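Local structure of uncharacterized protein (Staphylococcus aureus subsp. aureus Mu50, 4QPV) at residues 206-209 against 210-214; 186-189 against 190-194; 195-198 against 199-203; 129-132 against 133-137. The protein is of unknown function, a staphylococcal member of the DUF1672 family with a unique fold built from a kinked-helix-beta-beta-beta repeat. One frame throughout, in Å; residues are numbered along the deposited sequence.

Contact 1: 206-209 against 210-214; sequences MRNS and KKQLK
Asn-208 swings its CG away from its own backbone N (chi1 180°), while Gln-212 bends at chi2, and these torsions bring OD1 of Asn-208 within 3.3 Å of NE2 of Gln-212 on the outside of helix 199-212, the side chains crossing at a slant. The bond that results is weak, with an N-H...O angle of only 133° and the two amide planes 31° apart. The main chain beneath is firmer, Gln-212 N giving a 3.0 Å bond to Asn-208 O. On the inner side Ser-209 turns OG back to Met-206 O, a short 2.5 Å bond, and Lys-210 N reaches that same oxygen at 3.3 Å from the same face. The chain of Lys-210 runs straight to its last bend and sets NZ 3.9 Å from CE of Met-206, a selenomethionine, but its charge is paired with Glu-130 of helix 116-133. At the C-terminal end Leu-213 N bonds to Ser-209 O, and Lys-214, with positive phi, forms a Schellman motif whose two bonds back include Lys-214 N to Lys-211 O. The bond from OG thus gives the buried Ser-209 hydroxyl a partner within its own turn, whereas the exposed amide pair probably adds little hold.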
loop_
_atom_site.group_PDB
_atom_site.type_symbol
_atom_site.label_atom_id
_atom_site.label_comp_id
_atom_site.label_asym_id
_atom_site.label_seq_id
_atom_site.Cartn_x
_atom_site.Cartn_y
_atom_site.Cartn_z
HETATM N N MSE A 206 4.061 -14.287 14.262
HETATM C CA MSE A 206 2.901 -13.852 13.469
HETATM C C MSE A 206 1.753 -14.854 13.617
HETATM O O MSE A 206 0.602 -14.436 13.762
HETATM C CB MSE A 206 3.276 -13.694 11.983
HETATM C CG MSE A 206 4.075 -12.432 11.691
HETATM SE SE MSE A 206 3.123 -10.767 12.045
HETATM C CE MSE A 206 1.985 -10.771 10.493
ATOM N N ARG A 207 2.069 -16.172 13.578
ATOM C CA ARG A 207 1.098 -17.257 13.774
ATOM C C ARG A 207 0.473 -17.158 15.166
ATOM O O ARG A 207 -0.752 -17.166 15.276
ATOM C CB ARG A 207 1.739 -18.648 13.575
ATOM C CG ARG A 207 1.857 -19.058 12.114
ATOM C CD ARG A 207 2.587 -20.378 11.954
ATOM N NE ARG A 207 3.389 -20.385 10.730
ATOM C CZ ARG A 207 4.719 -20.380 10.697
ATOM N NH1 ARG A 207 5.418 -20.406 11.823
ATOM N NH2 ARG A 207 5.360 -20.377 9.537
ATOM N N ASN A 208 1.313 -17.008 16.214
ATOM C CA ASN A 208 0.877 -16.881 17.606
ATOM C C ASN A 208 0.025 -15.618 17.806
ATOM O O ASN A 208 -0.981 -15.693 18.502
ATOM C CB ASN A 208 2.090 -16.878 18.569
ATOM C CG ASN A 208 1.711 -16.738 20.031
ATOM O OD1 ASN A 208 1.027 -17.593 20.611
ATOM N ND2 ASN A 208 2.142 -15.647 20.653
ATOM N N SER A 209 0.394 -14.481 17.163
ATOM C CA SER A 209 -0.370 -13.229 17.279
ATOM C C SER A 209 -1.828 -13.423 16.816
ATOM O O SER A 209 -2.755 -12.979 17.501
ATOM C CB SER A 209 0.292 -12.107 16.480
ATOM O OG SER A 209 0.177 -12.319 15.080
ATOM N N LYS A 210 -2.016 -14.133 15.697
ATOM C CA LYS A 210 -3.331 -14.413 15.125
ATOM C C LYS A 210 -4.180 -15.273 16.046
ATOM O O LYS A 210 -5.391 -15.061 16.120
ATOM C CB LYS A 210 -3.200 -15.092 13.756
ATOM C CG LYS A 210 -2.863 -14.088 12.660
ATOM C CD LYS A 210 -2.788 -14.716 11.277
ATOM C CE LYS A 210 -2.461 -13.682 10.219
ATOM N NZ LYS A 210 -1.144 -13.034 10.461
ATOM N N LYS A 211 -3.549 -16.245 16.735
ATOM C CA LYS A 211 -4.233 -17.130 17.671
ATOM C C LYS A 211 -4.693 -16.317 18.884
ATOM O O LYS A 211 -5.860 -16.398 19.250
ATOM C CB LYS A 211 -3.320 -18.297 18.084
ATOM C CG LYS A 211 -4.081 -19.523 18.567
ATOM C CD LYS A 211 -3.158 -20.712 18.795
ATOM C CE LYS A 211 -3.918 -21.939 19.242
ATOM N NZ LYS A 211 -3.015 -23.106 19.439
ATOM N N GLN A 212 -3.804 -15.479 19.443
ATOM C CA GLN A 212 -4.085 -14.652 20.624
ATOM C C GLN A 212 -5.160 -13.572 20.350
ATOM O O GLN A 212 -6.008 -13.323 21.214
ATOM C CB GLN A 212 -2.792 -13.998 21.153
ATOM C CG GLN A 212 -1.704 -14.979 21.639
ATOM C CD GLN A 212 -2.204 -16.160 22.453
ATOM O OE1 GLN A 212 -2.836 -16.007 23.507
ATOM N NE2 GLN A 212 -1.918 -17.372 21.977
ATOM N N LEU A 213 -5.146 -12.985 19.146
ATOM C CA LEU A 213 -6.079 -11.935 18.713
ATOM C C LEU A 213 -7.320 -12.507 18.016
ATOM O O LEU A 213 -8.188 -11.741 17.580
ATOM C CB LEU A 213 -5.376 -10.917 17.791
ATOM C CG LEU A 213 -4.413 -9.955 18.496
ATOM C CD1 LEU A 213 -3.396 -9.391 17.521
ATOM C CD2 LEU A 213 -5.161 -8.836 19.216
ATOM N N LYS A 214 -7.389 -13.851 17.911
ATOM C CA LYS A 214 -8.494 -14.628 17.353
ATOM C C LYS A 214 -8.848 -14.167 15.922
ATOM O O LYS A 214 -10.001 -13.850 15.618
ATOM C CB LYS A 214 -9.714 -14.592 18.301
ATOM C CG LYS A 214 -9.538 -15.490 19.536
ATOM C CD LYS A 214 -9.835 -14.763 20.830
ATOM C CE LYS A 214 -9.472 -15.564 22.066
ATOM N NZ LYS A 214 -10.353 -16.749 22.265
#

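Contact 2: 186-189 against 190-194; sequences EYKR and YFQPL
Polar bonds first: Lys-188 NZ donates to Gln-192 OE1 at 2.8 Å, lying in the plane of the amide and on a lone pair of the oxygen. The two side chains run side by side in the same direction; the lysine bends at chi2 (-81°) to follow the extended glutamine, and its NZ also bonds to Asn-62 O. In the backbone, Tyr-190 N bonds to Glu-186 O, after which Tyr-187 O takes two donors, Phe-191 N and Gln-192 N, both at 2.9 Å and from opposite faces of the carbonyl plane. This double acceptance comes where helix 184-190 gives way to the following turn.

The flat groups make the second set. Arg-189 is extended from CG to NE and lies alongside its neighbour Tyr-190, its CD 4.1 Å from the ring centroid in a CH-pi contact over the face. Further out, the guanidinium is turned only 23° from the ring plane, and Tyr-190 OH sits over its centre, 3.2 Å from Arg-189 CZ, with no hydrogen bond between the two groups.

Apolar packing completes the contact. Tyr-187 CD1 comes within 3.9 Å of Phe-191 CB, the side chains crossing at a slant, while Gln-192 CB stands 3.6 Å from Tyr-187 CE2.

Inward, Phe-191 packs on Met-206 and Ser-209 of helix 199-212 and on Leu-126 and Phe-129 of helix 116-133; Tyr-187 also touches the latter helix and bonds through OH to Phe-63 O, at the end of helix 48-63.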
loop_
_atom_site.group_PDB
_atom_site.type_symbol
_atom_site.label_atom_id
_atom_site.label_comp_id
_atom_site.label_asym_id
_atom_site.label_seq_id
_atom_site.Cartn_x
_atom_site.Cartn_y
_atom_site.Cartn_z
ATOM N N GLU A 186 -2.393 -2.839 21.011
ATOM C CA GLU A 186 -2.318 -4.201 20.482
ATOM C C GLU A 186 -1.064 -4.359 19.614
ATOM O O GLU A 186 -0.385 -5.384 19.728
ATOM C CB GLU A 186 -3.584 -4.564 19.699
ATOM C CG GLU A 186 -4.747 -4.928 20.606
ATOM C CD GLU A 186 -6.136 -4.954 19.993
ATOM O OE1 GLU A 186 -6.354 -4.312 18.939
ATOM O OE2 GLU A 186 -7.028 -5.574 20.613
ATOM N N TYR A 187 -0.710 -3.316 18.818
ATOM C CA TYR A 187 0.510 -3.320 18.009
ATOM C C TYR A 187 1.743 -3.433 18.917
ATOM O O TYR A 187 2.626 -4.254 18.662
ATOM C CB TYR A 187 0.615 -2.056 17.122
ATOM C CG TYR A 187 1.932 -1.981 16.374
ATOM C CD1 TYR A 187 2.098 -2.627 15.149
ATOM C CD2 TYR A 187 3.033 -1.320 16.919
ATOM C CE1 TYR A 187 3.317 -2.605 14.477
ATOM C CE2 TYR A 187 4.264 -1.307 16.264
ATOM C CZ TYR A 187 4.395 -1.936 15.033
ATOM O OH TYR A 187 5.591 -1.922 14.361
ATOM N N LYS A 188 1.806 -2.595 19.966
ATOM C CA LYS A 188 2.927 -2.583 20.908
ATOM C C LYS A 188 3.096 -3.931 21.612
ATOM O O LYS A 188 4.214 -4.418 21.731
ATOM C CB LYS A 188 2.760 -1.455 21.950
ATOM C CG LYS A 188 2.875 -0.045 21.371
ATOM C CD LYS A 188 4.319 0.394 21.179
ATOM C CE LYS A 188 4.427 1.827 20.731
ATOM N NZ LYS A 188 5.724 2.090 20.057
ATOM N N ARG A 189 1.990 -4.550 22.023
ATOM C CA ARG A 189 2.002 -5.818 22.748
ATOM C C ARG A 189 2.307 -7.038 21.855
ATOM O O ARG A 189 3.077 -7.904 22.267
ATOM C CB ARG A 189 0.649 -6.019 23.454
ATOM C CG ARG A 189 0.542 -7.297 24.280
ATOM C CD ARG A 189 -0.819 -7.433 24.917
ATOM N NE ARG A 189 -0.968 -8.726 25.585
ATOM C CZ ARG A 189 -2.097 -9.156 26.136
ATOM N NH1 ARG A 189 -3.192 -8.406 26.095
ATOM N NH2 ARG A 189 -2.145 -10.347 26.718
ATOM N N TYR A 190 1.692 -7.126 20.673
ATOM C CA TYR A 190 1.821 -8.329 19.858
ATOM C C TYR A 190 2.758 -8.244 18.650
ATOM O O TYR A 190 3.261 -9.289 18.219
ATOM C CB TYR A 190 0.433 -8.746 19.352
ATOM C CG TYR A 190 -0.534 -9.153 20.446
ATOM C CD1 TYR A 190 -0.460 -10.413 21.036
ATOM C CD2 TYR A 190 -1.554 -8.301 20.854
ATOM C CE1 TYR A 190 -1.345 -10.791 22.043
ATOM C CE2 TYR A 190 -2.456 -8.675 21.852
ATOM C CZ TYR A 190 -2.350 -9.925 22.440
ATOM O OH TYR A 190 -3.246 -10.301 23.414
ATOM N N PHE A 191 2.970 -7.047 18.070
ATOM C CA PHE A 191 3.731 -7.003 16.823
ATOM C C PHE A 191 5.087 -6.282 16.886
ATOM O O PHE A 191 6.045 -6.790 16.307
ATOM C CB PHE A 191 2.857 -6.396 15.725
ATOM C CG PHE A 191 1.612 -7.214 15.465
ATOM C CD1 PHE A 191 1.658 -8.348 14.654
ATOM C CD2 PHE A 191 0.387 -6.842 16.009
ATOM C CE1 PHE A 191 0.504 -9.107 14.410
ATOM C CE2 PHE A 191 -0.768 -7.598 15.758
ATOM C CZ PHE A 191 -0.700 -8.729 14.964
ATOM N N GLN A 192 5.192 -5.129 17.556
ATOM C CA GLN A 192 6.488 -4.436 17.633
ATOM C C GLN A 192 7.624 -5.371 18.153
ATOM O O GLN A 192 8.701 -5.348 17.536
ATOM C CB GLN A 192 6.411 -3.166 18.494
ATOM C CG GLN A 192 7.607 -2.246 18.265
ATOM C CD GLN A 192 7.421 -0.855 18.809
ATOM O OE1 GLN A 192 6.357 -0.241 18.675
ATOM N NE2 GLN A 192 8.494 -0.282 19.347
ATOM N N PRO A 193 7.422 -6.245 19.196
ATOM C CA PRO A 193 8.531 -7.114 19.639
ATOM C C PRO A 193 9.028 -8.109 18.580
ATOM O O PRO A 193 10.100 -8.678 18.765
ATOM C CB PRO A 193 7.943 -7.870 20.842
ATOM C CG PRO A 193 6.813 -7.035 21.313
ATOM C CD PRO A 193 6.239 -6.431 20.066
ATOM N N LEU A 194 8.278 -8.316 17.481
ATOM C CA LEU A 194 8.667 -9.274 16.448
ATOM C C LEU A 194 9.665 -8.717 15.427
ATOM O O LEU A 194 10.311 -9.515 14.742
ATOM C CB LEU A 194 7.430 -9.800 15.682
ATOM C CG LEU A 194 6.328 -10.489 16.481
ATOM C CD1 LEU A 194 5.193 -10.924 15.563
ATOM C CD2 LEU A 194 6.865 -11.674 17.285
#

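Contact 3: 195-198 against 199-203; sequences IKED and DKSFR
This is a helix N-cap on the protein surface, where the loop that leaves helix 184-190 turns into helix 199-212. Asp-198 holds the N-cap position, and its OD1 accepts from Ser-201 N at 2.9 Å over a nearly straight 168° bond, on the syn side of the carboxylate though 33° out of its plane. With chi1 at 56°, the carboxylate is tucked between the backbone N and the carbonyl carbon of Asp-198, which brings it over the first turn. The main-chain oxygen of the same residue starts the helical bonding, taking Phe-202 N at 2.7 Å. A second carboxylate approaches from the residue before. Glu-197 bends at chi2, and in one of two conformers of Ser-201 its OE1 receives a 2.6 Å bond from Ser-201 OG on the anti side. In that conformer consecutive acidic residues hold Ser-201 by backbone N and by hydroxyl. Negative charge at this end of the helix would be expected to suit the helix dipole. Across from the cap lies helix 116-133, whose Arg-132 forms a salt bridge with Asp-199, bonds to the main-chain oxygens of Ile-195 and Glu-197, and makes a cation-pi contact with Phe-202; Ala-133 also touches that ring.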
loop_
_atom_site.group_PDB
_atom_site.type_symbol
_atom_site.label_atom_id
_atom_site.label_comp_id
_atom_site.label_asym_id
_atom_site.label_seq_id
_atom_site.Cartn_x
_atom_site.Cartn_y
_atom_site.Cartn_z
ATOM N N ILE A 195 9.776 -7.381 15.297
ATOM C CA ILE A 195 10.616 -6.729 14.269
ATOM C C ILE A 195 12.071 -7.275 14.226
ATOM O O ILE A 195 12.544 -7.669 13.162
ATOM C CB ILE A 195 10.625 -5.176 14.413
ATOM C CG1 ILE A 195 9.188 -4.575 14.302
ATOM C CG2 ILE A 195 11.578 -4.533 13.389
ATOM C CD1 ILE A 195 9.048 -3.040 14.780
ATOM N N LYS A 196 12.762 -7.287 15.371
ATOM C CA LYS A 196 14.172 -7.669 15.454
ATOM C C LYS A 196 14.419 -9.184 15.453
ATOM O O LYS A 196 15.580 -9.591 15.429
ATOM C CB LYS A 196 14.823 -7.030 16.693
ATOM C CG LYS A 196 15.075 -5.525 16.536
ATOM C CD LYS A 196 15.611 -4.917 17.830
ATOM C CE LYS A 196 15.776 -3.420 17.754
ATOM N NZ LYS A 196 16.224 -2.851 19.053
ATOM N N GLU A 197 13.360 -10.013 15.437
ATOM C CA GLU A 197 13.498 -11.472 15.437
ATOM C C GLU A 197 14.010 -11.979 14.106
ATOM O O GLU A 197 13.875 -11.286 13.098
ATOM C CB GLU A 197 12.146 -12.152 15.742
ATOM C CG GLU A 197 11.658 -11.962 17.170
ATOM C CD GLU A 197 12.578 -12.516 18.237
ATOM O OE1 GLU A 197 13.037 -13.673 18.091
ATOM O OE2 GLU A 197 12.870 -11.776 19.202
ATOM N N ASP A 198 14.557 -13.210 14.090
ATOM C CA ASP A 198 14.983 -13.852 12.844
ATOM C C ASP A 198 13.715 -14.257 12.089
ATOM O O ASP A 198 12.641 -14.263 12.691
ATOM C CB ASP A 198 15.932 -15.045 13.098
ATOM C CG ASP A 198 15.398 -16.126 14.018
ATOM O OD1 ASP A 198 14.424 -16.802 13.639
ATOM O OD2 ASP A 198 15.999 -16.339 15.089
ATOM N N ASP A 199 13.822 -14.583 10.793
ATOM C CA ASP A 199 12.655 -14.900 9.969
ATOM C C ASP A 199 11.809 -16.055 10.495
ATOM O O ASP A 199 10.578 -15.933 10.478
ATOM C CB ASP A 199 13.047 -15.167 8.513
ATOM C CG ASP A 199 13.150 -13.905 7.669
ATOM O OD1 ASP A 199 12.634 -12.845 8.104
ATOM O OD2 ASP A 199 13.719 -13.981 6.570
ATOM N N LYS A 200 12.441 -17.149 10.970
ATOM C CA LYS A 200 11.707 -18.301 11.508
ATOM C C LYS A 200 10.914 -17.881 12.746
ATOM O O LYS A 200 9.710 -18.155 12.802
ATOM C CB LYS A 200 12.644 -19.486 11.805
ATOM C CG LYS A 200 12.912 -20.315 10.556
ATOM C CD LYS A 200 13.608 -21.640 10.849
ATOM C CE LYS A 200 13.782 -22.448 9.584
ATOM N NZ LYS A 200 14.640 -23.639 9.801
ATOM N N SER A 201 11.577 -17.176 13.699
ATOM C CA SER A 201 10.953 -16.672 14.926
ATOM C C SER A 201 9.864 -15.647 14.589
ATOM O O SER A 201 8.837 -15.605 15.263
ATOM C CB SER A 201 12.001 -16.054 15.848
ATOM O OG SER A 201 11.416 -15.434 16.982
ATOM N N PHE A 202 10.089 -14.827 13.539
ATOM C CA PHE A 202 9.123 -13.813 13.106
ATOM C C PHE A 202 7.838 -14.473 12.635
ATOM O O PHE A 202 6.752 -14.063 13.046
ATOM C CB PHE A 202 9.696 -12.920 11.990
ATOM C CG PHE A 202 8.709 -11.885 11.487
ATOM C CD1 PHE A 202 8.565 -10.664 12.136
ATOM C CD2 PHE A 202 7.895 -12.151 10.387
ATOM C CE1 PHE A 202 7.644 -9.715 11.680
ATOM C CE2 PHE A 202 6.958 -11.214 9.946
ATOM C CZ PHE A 202 6.854 -9.990 10.580
ATOM N N ARG A 203 7.965 -15.484 11.764
ATOM C CA ARG A 203 6.832 -16.205 11.194
ATOM C C ARG A 203 6.054 -16.943 12.287
ATOM O O ARG A 203 4.824 -16.891 12.269
ATOM C CB ARG A 203 7.277 -17.156 10.072
ATOM C CG ARG A 203 7.702 -16.406 8.790
ATOM C CD ARG A 203 7.925 -17.341 7.600
ATOM N NE ARG A 203 8.984 -18.322 7.861
ATOM C CZ ARG A 203 10.257 -18.180 7.501
ATOM N NH1 ARG A 203 10.650 -17.100 6.830
ATOM N NH2 ARG A 203 11.145 -19.121 7.796
#

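Contact 4: 129-132 against 133-137; sequences FEYR and AHKEE
Helical bonding runs through the first turn and then breaks at His-134. Ala-133 N still makes a regular 2.9 Å bond to Phe-129 O, but His-134 leaves helical angles and is at once the first residue past helix 116-133 and the N-cap of helix 135-147. Its N bonds to Tyr-131 O at 3.1 Å, well above the carbonyl plane, and only weakly to Glu-130 O. Lys-135 N turns to Arg-132 O, 3.3 Å away and above the plane of the Arg-132 carbonyl, so the kink is spanned by off-axis bonds.

Among the side chains, Glu-130 and His-134 lie alongside each other, pointing the same way with their flat groups 23° apart. A water joins them: it donates to Glu-130 OE1 at 2.6 Å and is held in the plane of the imidazole, 2.6 Å from His-134 NE2. Glu-130 O also meets the ring edge, 3.3 Å from His-134 CD2. Beyond the kink, Lys-135 passes obliquely over a face of the Tyr-131 ring, CG 3.7 Å from Tyr-131 CZ. A bend at chi4 (-55°) brings NZ back to Tyr-131 OH in a weak bond; both polar ends have stronger company in Asp-139.

Around the kink, Glu-130 faces helix 199-212 on the side of Lys-210, and Phe-129 and Ala-133 pack on Met-206. Arg-132 reaches toward the start of that helix, while Tyr-131 touches Val-91 of strand 90-98 and Leu-177 of strand 175-178.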
loop_
_atom_site.group_PDB
_atom_site.type_symbol
_atom_site.label_atom_id
_atom_site.label_comp_id
_atom_site.label_asym_id
_atom_site.label_seq_id
_atom_site.Cartn_x
_atom_site.Cartn_y
_atom_site.Cartn_z
ATOM N N PHE A 129 4.143 -6.340 7.769
ATOM C CA PHE A 129 4.479 -7.533 8.556
ATOM C C PHE A 129 3.992 -8.785 7.821
ATOM O O PHE A 129 4.694 -9.800 7.789
ATOM C CB PHE A 129 3.838 -7.454 9.954
ATOM C CG PHE A 129 4.526 -6.571 10.969
ATOM C CD1 PHE A 129 4.599 -5.191 10.784
ATOM C CD2 PHE A 129 5.037 -7.110 12.145
ATOM C CE1 PHE A 129 5.209 -4.370 11.748
ATOM C CE2 PHE A 129 5.652 -6.294 13.103
ATOM C CZ PHE A 129 5.716 -4.928 12.906
ATOM N N GLU A 130 2.803 -8.682 7.189
ATOM C CA GLU A 130 2.219 -9.755 6.388
ATOM C C GLU A 130 3.090 -10.023 5.173
ATOM O O GLU A 130 3.310 -11.186 4.831
ATOM C CB GLU A 130 0.771 -9.447 5.972
ATOM C CG GLU A 130 -0.235 -9.510 7.119
ATOM C CD GLU A 130 -0.452 -10.838 7.833
ATOM O OE1 GLU A 130 0.141 -11.863 7.426
ATOM O OE2 GLU A 130 -1.264 -10.856 8.787
ATOM N N TYR A 131 3.659 -8.949 4.574
ATOM C CA TYR A 131 4.585 -9.105 3.456
ATOM C C TYR A 131 5.786 -9.928 3.893
ATOM O O TYR A 131 6.102 -10.920 3.240
ATOM C CB TYR A 131 5.036 -7.753 2.900
ATOM C CG TYR A 131 6.178 -7.903 1.913
ATOM C CD1 TYR A 131 5.969 -8.467 0.652
ATOM C CD2 TYR A 131 7.485 -7.569 2.272
ATOM C CE1 TYR A 131 7.022 -8.636 -0.250
ATOM C CE2 TYR A 131 8.543 -7.730 1.376
ATOM C CZ TYR A 131 8.304 -8.256 0.115
ATOM O OH TYR A 131 9.346 -8.398 -0.764
ATOM N N ARG A 132 6.449 -9.523 4.986
ATOM C CA ARG A 132 7.608 -10.258 5.498
ATOM C C ARG A 132 7.261 -11.722 5.790
ATOM O O ARG A 132 8.001 -12.610 5.365
ATOM C CB ARG A 132 8.168 -9.583 6.754
ATOM C CG ARG A 132 9.375 -10.323 7.307
ATOM C CD ARG A 132 9.913 -9.647 8.536
ATOM N NE ARG A 132 11.031 -10.416 9.071
ATOM C CZ ARG A 132 11.662 -10.137 10.207
ATOM N NH1 ARG A 132 11.298 -9.089 10.939
ATOM N NH2 ARG A 132 12.656 -10.908 10.626
ATOM N N ALA A 133 6.114 -11.983 6.452
ATOM C CA ALA A 133 5.701 -13.356 6.806
ATOM C C ALA A 133 5.476 -14.261 5.568
ATOM O O ALA A 133 5.562 -15.481 5.697
ATOM C CB ALA A 133 4.443 -13.327 7.656
ATOM N N HIS A 134 5.209 -13.665 4.389
ATOM C CA HIS A 134 4.970 -14.401 3.128
ATOM C C HIS A 134 5.837 -13.846 1.993
ATOM O O HIS A 134 5.423 -13.902 0.836
ATOM C CB HIS A 134 3.485 -14.283 2.724
ATOM C CG HIS A 134 2.541 -14.790 3.762
ATOM N ND1 HIS A 134 2.177 -16.123 3.812
ATOM C CD2 HIS A 134 1.928 -14.129 4.772
ATOM C CE1 HIS A 134 1.368 -16.235 4.852
ATOM N NE2 HIS A 134 1.186 -15.059 5.460
ATOM N N LYS A 135 7.048 -13.337 2.324
ATOM C CA LYS A 135 7.943 -12.649 1.382
ATOM C C LYS A 135 8.260 -13.459 0.122
ATOM O O LYS A 135 8.042 -12.952 -0.976
ATOM C CB LYS A 135 9.251 -12.218 2.081
ATOM C CG LYS A 135 10.119 -11.316 1.213
ATOM C CD LYS A 135 11.420 -10.894 1.906
ATOM C CE LYS A 135 12.034 -9.683 1.257
ATOM N NZ LYS A 135 12.259 -9.871 -0.198
ATOM N N GLU A 136 8.816 -14.665 0.264
ATOM C CA GLU A 136 9.206 -15.475 -0.893
ATOM C C GLU A 136 8.042 -15.686 -1.863
ATOM O O GLU A 136 8.233 -15.501 -3.064
ATOM C CB GLU A 136 9.783 -16.827 -0.443
ATOM C CG GLU A 136 10.306 -17.682 -1.592
ATOM C CD GLU A 136 11.149 -18.884 -1.204
ATOM O OE1 GLU A 136 11.298 -19.153 0.011
ATOM O OE2 GLU A 136 11.669 -19.558 -2.122
ATOM N N GLU A 137 6.855 -16.100 -1.348
ATOM C CA GLU A 137 5.620 -16.337 -2.124
ATOM C C GLU A 137 5.159 -15.077 -2.842
ATOM O O GLU A 137 4.763 -15.123 -4.010
ATOM C CB GLU A 137 4.482 -16.725 -1.159
ATOM C CG GLU A 137 4.221 -18.181 -0.912
ATOM C CD GLU A 137 3.039 -18.356 0.027
ATOM O OE1 GLU A 137 2.533 -17.352 0.594
ATOM O OE2 GLU A 137 2.626 -19.521 0.201
HETATM O O HOH W 1 -0.172 -14.458 7.645
#

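Along the chain the order is contact 4, then 2, 3 and 1, in series. Contact 4 is the kink between helices 116-133 and 135-147; the other three follow one continuous run, from the end of helix 184-190 through the loop to both ends of helix 199-212, which contacts 3 and 1 share. Centres lie about 11 Å apart for contacts 1 and 2 and for contacts 3 and 4, and about 17 Å for contacts 2 and 4. Residues 129-133 touch all the others, with Phe-129 packing against contact 2. The helix-loop-helix unit is thus fastened to the kinked helix by aromatic packing and by salt bridges near both ends of helix 199-212.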